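Local coordinates for ABC transporter periplasmic peptide-binding protein (Pseudoalteromonas, PDB 4QFL), which binds dipeptides in the periplasm, here Ala-Phe, and probably delivers them to an ABC transporter for uptake, at residues Asp281-Trp295 with Leu500-Ala514. Sequence-based numbering, arbitrary orientation.
With GOL (glycerol), chain E.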
ATOM      1  N   ASP A 281       3.370 -29.520   9.744  1.00 23.72           N
ATOM      2  CA  ASP A 281       2.544 -29.400   8.546  1.00 23.34           C
ATOM      3  C   ASP A 281       2.249 -27.955   8.139  1.00 23.66           C
ATOM      4  O   ASP A 281       1.371 -27.711   7.318  1.00 24.18           O
ATOM      5  CB  ASP A 281       1.234 -30.187   8.713  1.00 26.84           C
ATOM      6  CG  ASP A 281       0.488 -29.821   9.987  1.00 28.31           C
ATOM      7  OD1 ASP A 281       0.955 -28.914  10.709  1.00 28.12           O
ATOM      8  OD2 ASP A 281      -0.569 -30.432  10.259  1.00 30.69           O
ATOM      9  N   ILE A 282       2.976 -27.004   8.722  1.00 22.51           N
ATOM     10  CA  ILE A 282       2.787 -25.594   8.405  1.00 21.15           C
ATOM     11  C   ILE A 282       4.122 -24.958   8.048  1.00 19.61           C
ATOM     12  O   ILE A 282       5.147 -25.244   8.672  1.00 21.12           O
ATOM     13  CB  ILE A 282       2.144 -24.835   9.581  1.00 21.19           C
ATOM     14  CG1 ILE A 282       0.698 -25.266   9.763  1.00 21.05           C
ATOM     15  CG2 ILE A 282       2.189 -23.330   9.352  1.00 22.87           C
ATOM     16  CD1 ILE A 282       0.055 -24.643  10.953  1.00 26.06           C
ATOM     17  N   ASN A 283       4.106 -24.104   7.033  1.00 20.74           N
ATOM     18  CA  ASN A 283       5.269 -23.303   6.673  1.00 19.81           C
ATOM     19  C   ASN A 283       5.028 -21.850   7.015  1.00 20.32           C
ATOM     20  O   ASN A 283       3.951 -21.321   6.779  1.00 22.00           O
ATOM     21  CB  ASN A 283       5.555 -23.395   5.177  1.00 20.09           C
ATOM     22  CG  ASN A 283       5.912 -24.791   4.734  1.00 21.30           C
ATOM     23  OD1 ASN A 283       6.633 -25.521   5.426  1.00 23.35           O
ATOM     24  ND2 ASN A 283       5.410 -25.175   3.572  1.00 22.20           N
ATOM     25  N   VAL A 284       6.035 -21.196   7.561  1.00 20.50           N
ATOM     26  CA  VAL A 284       5.935 -19.766   7.784  1.00 20.54           C
ATOM     27  C   VAL A 284       7.104 -19.090   7.073  1.00 23.49           C
ATOM     28  O   VAL A 284       8.272 -19.313   7.417  1.00 24.99           O
ATOM     29  CB  VAL A 284       5.903 -19.430   9.279  1.00 19.45           C
ATOM     30  CG1 VAL A 284       5.595 -17.950   9.482  1.00 19.66           C
ATOM     31  CG2 VAL A 284       4.876 -20.303   9.981  1.00 20.10           C
ATOM     32  N   GLU A 285       6.791 -18.299   6.052  1.00 18.61           N
ATOM     33  CA  GLU A 285       7.830 -17.603   5.315  1.00 21.86           C
ATOM     34  C   GLU A 285       8.137 -16.301   6.022  1.00 20.35           C
ATOM     35  O   GLU A 285       7.271 -15.717   6.656  1.00 19.72           O
ATOM     36  CB  GLU A 285       7.385 -17.312   3.893  1.00 24.10           C
ATOM     37  CG  GLU A 285       7.154 -18.528   3.039  1.00 29.60           C
ATOM     38  CD  GLU A 285       6.526 -18.158   1.705  1.00 40.22           C
ATOM     39  OE1 GLU A 285       7.255 -17.620   0.837  1.00 40.12           O
ATOM     40  OE2 GLU A 285       5.301 -18.380   1.530  1.00 38.97           O
ATOM     41  N   ARG A 286       9.376 -15.848   5.885  1.00 18.68           N
ATOM     42  CA  ARG A 286       9.876 -14.689   6.595  1.00 19.78           C
ATOM     43  C   ARG A 286      10.801 -13.960   5.640  1.00 19.55           C
ATOM     44  O   ARG A 286      11.899 -14.416   5.380  1.00 20.62           O
ATOM     45  CB  ARG A 286      10.653 -15.171   7.828  1.00 21.70           C
ATOM     46  CG  ARG A 286      11.429 -14.107   8.566  1.00 20.11           C
ATOM     47  CD  ARG A 286      12.340 -14.725   9.626  1.00 20.80           C
ATOM     48  NE  ARG A 286      13.066 -13.686  10.344  1.00 23.22           N
ATOM     49  CZ  ARG A 286      12.866 -13.368  11.618  1.00 21.15           C
ATOM     50  NH1 ARG A 286      11.977 -14.034  12.350  1.00 21.27           N
ATOM     51  NH2 ARG A 286      13.566 -12.389  12.166  1.00 25.63           N
ATOM     52  N   GLU A 287      10.356 -12.839   5.084  1.00 20.90           N
ATOM     53  CA  GLU A 287      11.158 -12.172   4.069  1.00 21.35           C
ATOM     54  C   GLU A 287      11.418 -10.709   4.395  1.00 22.51           C
ATOM     55  O   GLU A 287      10.607 -10.058   5.061  1.00 20.94           O
ATOM     56  CB  GLU A 287      10.468 -12.266   2.716  1.00 21.30           C
ATOM     57  CG  GLU A 287       9.946 -13.641   2.392  1.00 25.33           C
ATOM     58  CD  GLU A 287       9.283 -13.710   1.016  1.00 37.69           C
ATOM     59  OE1 GLU A 287       8.878 -14.828   0.619  1.00 44.72           O
ATOM     60  OE2 GLU A 287       9.168 -12.661   0.329  1.00 33.51           O
ATOM     61  N   THR A 288      12.555 -10.198   3.922  1.00 17.58           N
ATOM     62  CA  THR A 288      12.845  -8.782   4.043  1.00 19.29           C
ATOM     63  C   THR A 288      11.906  -7.998   3.130  1.00 20.64           C
ATOM     64  O   THR A 288      11.467  -8.507   2.092  1.00 19.52           O
ATOM     65  CB  THR A 288      14.296  -8.462   3.669  1.00 19.41           C
ATOM     66  OG1 THR A 288      14.509  -7.058   3.820  1.00 26.09           O
ATOM     67  CG2 THR A 288      14.571  -8.833   2.231  1.00 21.51           C
ATOM     68  N   ASN A 289      11.595  -6.763   3.507  1.00 18.49           N
ATOM     69  CA  ASN A 289      10.576  -6.006   2.791  1.00 16.47           C
ATOM     70  C   ASN A 289      10.717  -4.508   3.035  1.00 15.52           C
ATOM     71  O   ASN A 289      11.068  -4.075   4.130  1.00 15.46           O
ATOM     72  CB  ASN A 289       9.185  -6.523   3.189  1.00 17.16           C
ATOM     73  CG  ASN A 289       8.059  -5.704   2.597  1.00 17.75           C
ATOM     74  OD1 ASN A 289       7.692  -4.661   3.141  1.00 16.58           O
ATOM     75  ND2 ASN A 289       7.480  -6.185   1.499  1.00 16.31           N
ATOM     76  N   LEU A 290      10.469  -3.727   1.995  1.00 16.91           N
ATOM     77  CA  LEU A 290      10.533  -2.276   2.085  1.00 15.26           C
ATOM     78  C   LEU A 290       9.271  -1.746   2.760  1.00 14.53           C
ATOM     79  O   LEU A 290       8.195  -1.728   2.172  1.00 15.34           O
ATOM     80  CB  LEU A 290      10.640  -1.689   0.689  1.00 17.67           C
ATOM     81  CG  LEU A 290      11.886  -1.968  -0.139  1.00 16.70           C
ATOM     82  CD1 LEU A 290      11.604  -1.620  -1.586  1.00 16.50           C
ATOM     83  CD2 LEU A 290      13.068  -1.165   0.408  1.00 15.89           C
ATOM     84  N   ASN A 291       9.397  -1.338   4.010  1.00 15.35           N
ATOM     85  CA  ASN A 291       8.257  -0.813   4.733  1.00 15.97           C
ATOM     86  C   ASN A 291       8.725   0.086   5.846  1.00 14.65           C
ATOM     87  O   ASN A 291       9.889   0.046   6.234  1.00 15.00           O
ATOM     88  CB  ASN A 291       7.393  -1.944   5.296  1.00 14.84           C
ATOM     89  CG  ASN A 291       8.113  -2.769   6.344  1.00 16.07           C
ATOM     90  OD1 ASN A 291       8.716  -3.803   6.040  1.00 18.21           O
ATOM     91  ND2 ASN A 291       8.042  -2.327   7.583  1.00 14.80           N
ATOM     92  N   ILE A 292       7.817   0.914   6.341  1.00 14.25           N
ATOM     93  CA  ILE A 292       8.091   1.730   7.515  1.00 14.61           C
ATOM     94  C   ILE A 292       6.865   1.816   8.397  1.00 14.51           C
ATOM     95  O   ILE A 292       5.752   1.989   7.911  1.00 15.25           O
ATOM     96  CB  ILE A 292       8.516   3.141   7.124  1.00 17.05           C
ATOM     97  CG1 ILE A 292       8.763   3.987   8.385  1.00 14.95           C
ATOM     98  CG2 ILE A 292       7.492   3.754   6.188  1.00 15.71           C
ATOM     99  CD1 ILE A 292      10.060   3.661   9.096  1.00 17.55           C
ATOM    100  N   GLY A 293       7.074   1.641   9.698  1.00 14.05           N
ATOM    101  CA  GLY A 293       6.055   1.899  10.697  1.00 14.62           C
ATOM    102  C   GLY A 293       6.452   3.153  11.466  1.00 16.53           C
ATOM    103  O   GLY A 293       7.594   3.276  11.944  1.00 15.91           O
ATOM    104  N   TYR A 294       5.508   4.085  11.583  1.00 18.61           N
ATOM    105  CA  TYR A 294       5.754   5.403  12.186  1.00 15.53           C
ATOM    106  C   TYR A 294       4.638   5.851  13.146  1.00 16.53           C
ATOM    107  O   TYR A 294       3.541   5.288  13.176  1.00 16.54           O
ATOM    108  CB  TYR A 294       5.956   6.472  11.097  1.00 17.08           C
ATOM    109  CG  TYR A 294       4.805   6.525  10.119  1.00 15.24           C
ATOM    110  CD1 TYR A 294       3.544   6.947  10.524  1.00 17.47           C
ATOM    111  CD2 TYR A 294       4.967   6.131   8.801  1.00 14.92           C
ATOM    112  CE1 TYR A 294       2.478   6.974   9.642  1.00 16.07           C
ATOM    113  CE2 TYR A 294       3.907   6.155   7.918  1.00 16.69           C
ATOM    114  CZ  TYR A 294       2.668   6.570   8.347  1.00 15.02           C
ATOM    115  OH  TYR A 294       1.620   6.595   7.473  1.00 15.60           O
ATOM    116  N   TRP A 295       4.942   6.872  13.934  1.00 17.22           N
ATOM    117  CA  TRP A 295       3.945   7.571  14.740  1.00 18.48           C
ATOM    118  C   TRP A 295       3.707   8.931  14.089  1.00 18.42           C
ATOM    119  O   TRP A 295       4.575   9.812  14.125  1.00 18.12           O
ATOM    120  CB  TRP A 295       4.488   7.769  16.155  1.00 19.78           C
ATOM    121  CG  TRP A 295       3.525   8.301  17.183  1.00 19.69           C
ATOM    122  CD1 TRP A 295       2.170   8.213  17.171  1.00 18.85           C
ATOM    123  CD2 TRP A 295       3.875   8.976  18.393  1.00 17.37           C
ATOM    124  NE1 TRP A 295       1.651   8.803  18.298  1.00 20.25           N
ATOM    125  CE2 TRP A 295       2.680   9.279  19.063  1.00 18.80           C
ATOM    126  CE3 TRP A 295       5.088   9.356  18.969  1.00 21.32           C
ATOM    127  CZ2 TRP A 295       2.655   9.940  20.285  1.00 19.91           C
ATOM    128  CZ3 TRP A 295       5.067  10.017  20.182  1.00 22.10           C
ATOM    129  CH2 TRP A 295       3.856  10.303  20.826  1.00 23.65           C
ATOM    130  N   LEU A 500       6.142  12.950  11.158  1.00 15.38           N
ATOM    131  CA  LEU A 500       5.987  11.637  11.739  1.00 15.71           C
ATOM    132  C   LEU A 500       7.347  11.152  12.218  1.00 17.78           C
ATOM    133  O   LEU A 500       8.387  11.678  11.818  1.00 18.94           O
ATOM    134  CB  LEU A 500       5.376  10.662  10.732  1.00 16.49           C
ATOM    135  CG  LEU A 500       6.007  10.563   9.338  1.00 17.79           C
ATOM    136  CD1 LEU A 500       7.334   9.809   9.392  1.00 20.42           C
ATOM    137  CD2 LEU A 500       5.068   9.895   8.336  1.00 16.00           C
ATOM    138  N   TYR A 501       7.324  10.144  13.077  1.00 17.06           N
ATOM    139  CA  TYR A 501       8.530   9.597  13.672  1.00 18.16           C
ATOM    140  C   TYR A 501       8.684   8.160  13.230  1.00 18.51           C
ATOM    141  O   TYR A 501       7.892   7.303  13.638  1.00 17.88           O
ATOM    142  CB  TYR A 501       8.405   9.639  15.189  1.00 17.60           C
ATOM    143  CG  TYR A 501       9.540   8.997  15.965  1.00 20.53           C
ATOM    144  CD1 TYR A 501      10.868   9.187  15.601  1.00 24.78           C
ATOM    145  CD2 TYR A 501       9.276   8.234  17.092  1.00 25.06           C
ATOM    146  CE1 TYR A 501      11.903   8.609  16.340  1.00 24.83           C
ATOM    147  CE2 TYR A 501      10.291   7.658  17.827  1.00 25.05           C
ATOM    148  CZ  TYR A 501      11.598   7.847  17.451  1.00 27.13           C
ATOM    149  OH  TYR A 501      12.591   7.262  18.204  1.00 30.64           O
ATOM    150  N   PRO A 502       9.696   7.891  12.387  1.00 18.65           N
ATOM    151  CA  PRO A 502       9.990   6.521  11.959  1.00 18.71           C
ATOM    152  C   PRO A 502      10.293   5.669  13.175  1.00 19.49           C
ATOM    153  O   PRO A 502      11.116   6.058  14.001  1.00 20.76           O
ATOM    154  CB  PRO A 502      11.261   6.688  11.120  1.00 18.26           C
ATOM    155  CG  PRO A 502      11.210   8.094  10.633  1.00 17.56           C
ATOM    156  CD  PRO A 502      10.586   8.875  11.743  1.00 17.73           C
ATOM    157  N   ILE A 503       9.629   4.530  13.307  1.00 18.25           N
ATOM    158  CA  ILE A 503       9.878   3.681  14.457  1.00 16.58           C
ATOM    159  C   ILE A 503      10.691   2.461  14.077  1.00 18.36           C
ATOM    160  O   ILE A 503      11.780   2.266  14.598  1.00 20.66           O
ATOM    161  CB  ILE A 503       8.585   3.274  15.158  1.00 19.58           C
ATOM    162  CG1 ILE A 503       7.976   4.504  15.837  1.00 19.11           C
ATOM    163  CG2 ILE A 503       8.861   2.191  16.179  1.00 18.70           C
ATOM    164  CD1 ILE A 503       6.485   4.548  15.769  1.00 20.03           C
ATOM    165  N   ALA A 504      10.184   1.665  13.142  1.00 18.28           N
ATOM    166  CA  ALA A 504      10.815   0.397  12.811  1.00 15.78           C
ATOM    167  C   ALA A 504      10.426  -0.103  11.428  1.00 17.74           C
ATOM    168  O   ALA A 504       9.508   0.403  10.798  1.00 17.27           O
ATOM    169  CB  ALA A 504      10.450  -0.636  13.845  1.00 16.77           C
ATOM    170  N   HIS A 505      11.132  -1.124  10.969  1.00 19.10           N
ATOM    171  CA  HIS A 505      10.785  -1.797   9.735  1.00 17.96           C
ATOM    172  C   HIS A 505      10.559  -3.266  10.056  1.00 21.28           C
ATOM    173  O   HIS A 505      11.419  -3.902  10.666  1.00 20.60           O
ATOM    174  CB  HIS A 505      11.912  -1.633   8.719  1.00 17.07           C
ATOM    175  CG  HIS A 505      12.392  -0.220   8.576  1.00 16.72           C
ATOM    176  ND1 HIS A 505      13.535   0.244   9.186  1.00 20.59           N
ATOM    177  CD2 HIS A 505      11.876   0.829   7.896  1.00 14.42           C
ATOM    178  CE1 HIS A 505      13.709   1.519   8.881  1.00 17.27           C
ATOM    179  NE2 HIS A 505      12.714   1.896   8.102  1.00 19.37           N
ATOM    180  N   GLY A 506       9.399  -3.801   9.661  1.00 18.89           N
ATOM    181  CA  GLY A 506       9.058  -5.183   9.964  1.00 18.08           C
ATOM    182  C   GLY A 506       9.529  -6.200   8.931  1.00 20.80           C
ATOM    183  O   GLY A 506       9.941  -5.844   7.819  1.00 17.58           O
ATOM    184  N   MET A 507       9.492  -7.477   9.322  1.00 20.29           N
ATOM    185  CA  MET A 507       9.677  -8.596   8.393  1.00 20.08           C
ATOM    186  C   MET A 507       8.313  -8.977   7.833  1.00 17.51           C
ATOM    187  O   MET A 507       7.290  -8.825   8.505  1.00 16.50           O
ATOM    188  CB  MET A 507      10.300  -9.807   9.104  1.00 21.78           C
ATOM    189  CG  MET A 507      11.743  -9.607   9.538  1.00 22.28           C
ATOM    190  SD  MET A 507      12.818  -9.441   8.113  1.00 28.56           S
ATOM    191  CE  MET A 507      12.476 -10.982   7.300  1.00 24.06           C
ATOM    192  N   ARG A 508       8.294  -9.451   6.593  1.00 17.99           N
ATOM    193  CA  ARG A 508       7.055  -9.899   5.979  1.00 16.83           C
ATOM    194  C   ARG A 508       6.830 -11.392   6.248  1.00 19.39           C
ATOM    195  O   ARG A 508       7.581 -12.225   5.759  1.00 20.47           O
ATOM    196  CB  ARG A 508       7.098  -9.617   4.480  1.00 16.96           C
ATOM    197  CG  ARG A 508       5.776  -9.799   3.782  1.00 17.96           C
ATOM    198  CD  ARG A 508       5.846  -9.386   2.325  1.00 18.77           C
ATOM    199  NE  ARG A 508       4.504  -9.219   1.785  1.00 20.01           N
ATOM    200  CZ  ARG A 508       4.236  -8.595   0.648  1.00 18.21           C
ATOM    201  NH1 ARG A 508       5.227  -8.101  -0.078  1.00 21.39           N
ATOM    202  NH2 ARG A 508       2.984  -8.467   0.240  1.00 16.27           N
ATOM    203  N   PHE A 509       5.807 -11.725   7.032  1.00 16.62           N
ATOM    204  CA  PHE A 509       5.502 -13.122   7.357  1.00 18.50           C
ATOM    205  C   PHE A 509       4.226 -13.623   6.675  1.00 17.53           C
ATOM    206  O   PHE A 509       3.285 -12.868   6.469  1.00 18.01           O
ATOM    207  CB  PHE A 509       5.285 -13.312   8.861  1.00 18.91           C
ATOM    208  CG  PHE A 509       6.517 -13.146   9.701  1.00 19.30           C
ATOM    209  CD1 PHE A 509       7.392 -14.206   9.889  1.00 16.68           C
ATOM    210  CD2 PHE A 509       6.767 -11.943  10.350  1.00 18.96           C
ATOM    211  CE1 PHE A 509       8.511 -14.060  10.680  1.00 19.77           C
ATOM    212  CE2 PHE A 509       7.888 -11.784  11.143  1.00 20.84           C
ATOM    213  CZ  PHE A 509       8.765 -12.847  11.308  1.00 21.32           C
ATOM    214  N   GLN A 510       4.191 -14.911   6.356  1.00 18.14           N
ATOM    215  CA  GLN A 510       2.952 -15.566   5.969  1.00 19.13           C
ATOM    216  C   GLN A 510       2.948 -17.037   6.354  1.00 19.10           C
ATOM    217  O   GLN A 510       3.930 -17.746   6.135  1.00 20.12           O
ATOM    218  CB  GLN A 510       2.700 -15.449   4.476  1.00 19.28           C
ATOM    219  CG  GLN A 510       1.422 -16.138   4.038  1.00 18.78           C
ATOM    220  CD  GLN A 510       1.136 -15.891   2.587  1.00 19.02           C
ATOM    221  OE1 GLN A 510       1.648 -16.591   1.719  1.00 23.81           O
ATOM    222  NE2 GLN A 510       0.334 -14.869   2.307  1.00 20.01           N
ATOM    223  N   ALA A 511       1.841 -17.493   6.928  1.00 17.66           N
ATOM    224  CA  ALA A 511       1.722 -18.895   7.288  1.00 19.53           C
ATOM    225  C   ALA A 511       0.867 -19.635   6.278  1.00 18.80           C
ATOM    226  O   ALA A 511      -0.090 -19.093   5.745  1.00 17.43           O
ATOM    227  CB  ALA A 511       1.145 -19.049   8.683  1.00 19.54           C
ATOM    228  N   SER A 512       1.218 -20.885   6.012  1.00 20.97           N
ATOM    229  CA  SER A 512       0.405 -21.696   5.130  1.00 19.77           C
ATOM    230  C   SER A 512       0.567 -23.186   5.403  1.00 19.98           C
ATOM    231  O   SER A 512       1.569 -23.627   5.968  1.00 20.06           O
ATOM    232  CB  SER A 512       0.713 -21.363   3.660  1.00 19.89           C
ATOM    233  OG  SER A 512       2.067 -21.618   3.322  1.00 19.71           O
ATOM    234  N   SER A 513      -0.441 -23.954   5.009  1.00 21.01           N
ATOM    235  CA  SER A 513      -0.317 -25.399   4.987  1.00 22.59           C
ATOM    236  C   SER A 513       0.870 -25.844   4.130  1.00 21.38           C
ATOM    237  O   SER A 513       1.156 -25.277   3.068  1.00 21.59           O
ATOM    238  CB  SER A 513      -1.589 -26.037   4.459  1.00 22.74           C
ATOM    239  OG  SER A 513      -1.257 -27.276   3.865  1.00 28.04           O
ATOM    240  N   ALA A 514       1.566 -26.869   4.599  1.00 22.88           N
ATOM    241  CA  ALA A 514       2.694 -27.399   3.863  1.00 22.62           C
ATOM    242  C   ALA A 514       2.228 -27.924   2.517  1.00 22.78           C
ATOM    243  O   ALA A 514       3.040 -28.216   1.651  1.00 26.25           O
ATOM    244  CB  ALA A 514       3.376 -28.492   4.649  1.00 23.02           C
TER
HETATM  245  C1  GOL E 603      13.719  -4.257   6.163  1.00 21.75           C
HETATM  246  O1  GOL E 603      12.856  -3.163   5.984  1.00 19.42           O
HETATM  247  C2  GOL E 603      13.081  -5.301   7.074  1.00 24.28           C
HETATM  248  O2  GOL E 603      12.219  -6.119   6.314  1.00 20.03           O
HETATM  249  C3  GOL E 603      14.186  -6.153   7.699  1.00 26.24           C
HETATM  250  O3  GOL E 603      15.081  -6.581   6.684  1.00 26.69           O
HETATM  251  O   HOH W   1       3.733 -23.576   2.004  1.00 22.52           O
HETATM  252  O   HOH W   2       3.778 -19.408   4.095  1.00 27.41           O
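Leu-500 sets its CD2 squarely over the ring of Tyr-294, 3.7 Å from the centroid and 8° off the normal, a CH-pi contact. The ring meets that methyl with CG between backbone N and carbonyl carbon (chi1 55°); the side chain also comes within about 4 Å of the bound phenylalanine (nearest atoms). Cut back to alanine, this position would probably leave the Leu-500 methyl without its aromatic platform and open a gap beside the ligand. Next to it is a classic beta bulge: Gly-293 O accepts from both Ile-503 N (2.8 Å) and Ala-504 N (3.3 Å), and Ile-503 CD1 packs on Trp-295 CB (3.8 Å). A glycerol, probably from the crystallisation liquor, bridges the loops between the two antiparallel pairings, taking a bond from Asn-289 N and giving one from O2 to Gly-506 O (2.7 Å). Beyond it, Arg-286 runs extended alongside Phe-509, its guanidinium nearly perpendicular to the ring (87°); Arg-286 NH1 lies at the ring edge, 3.6 Å from Phe-509 CZ. Met-507 CG covers one guanidinium face. On the other side of this strand pair, one water joins Asn-283 ND2 to Ser-512 OG. Helix 273-278 packs against Val-284, Phe-509 and Ala-511; helix 319-325 meets Tyr-501, Ile-503 and Ala-504, while strand 428-434 pairs with 291-295 beside the dipeptide pocket.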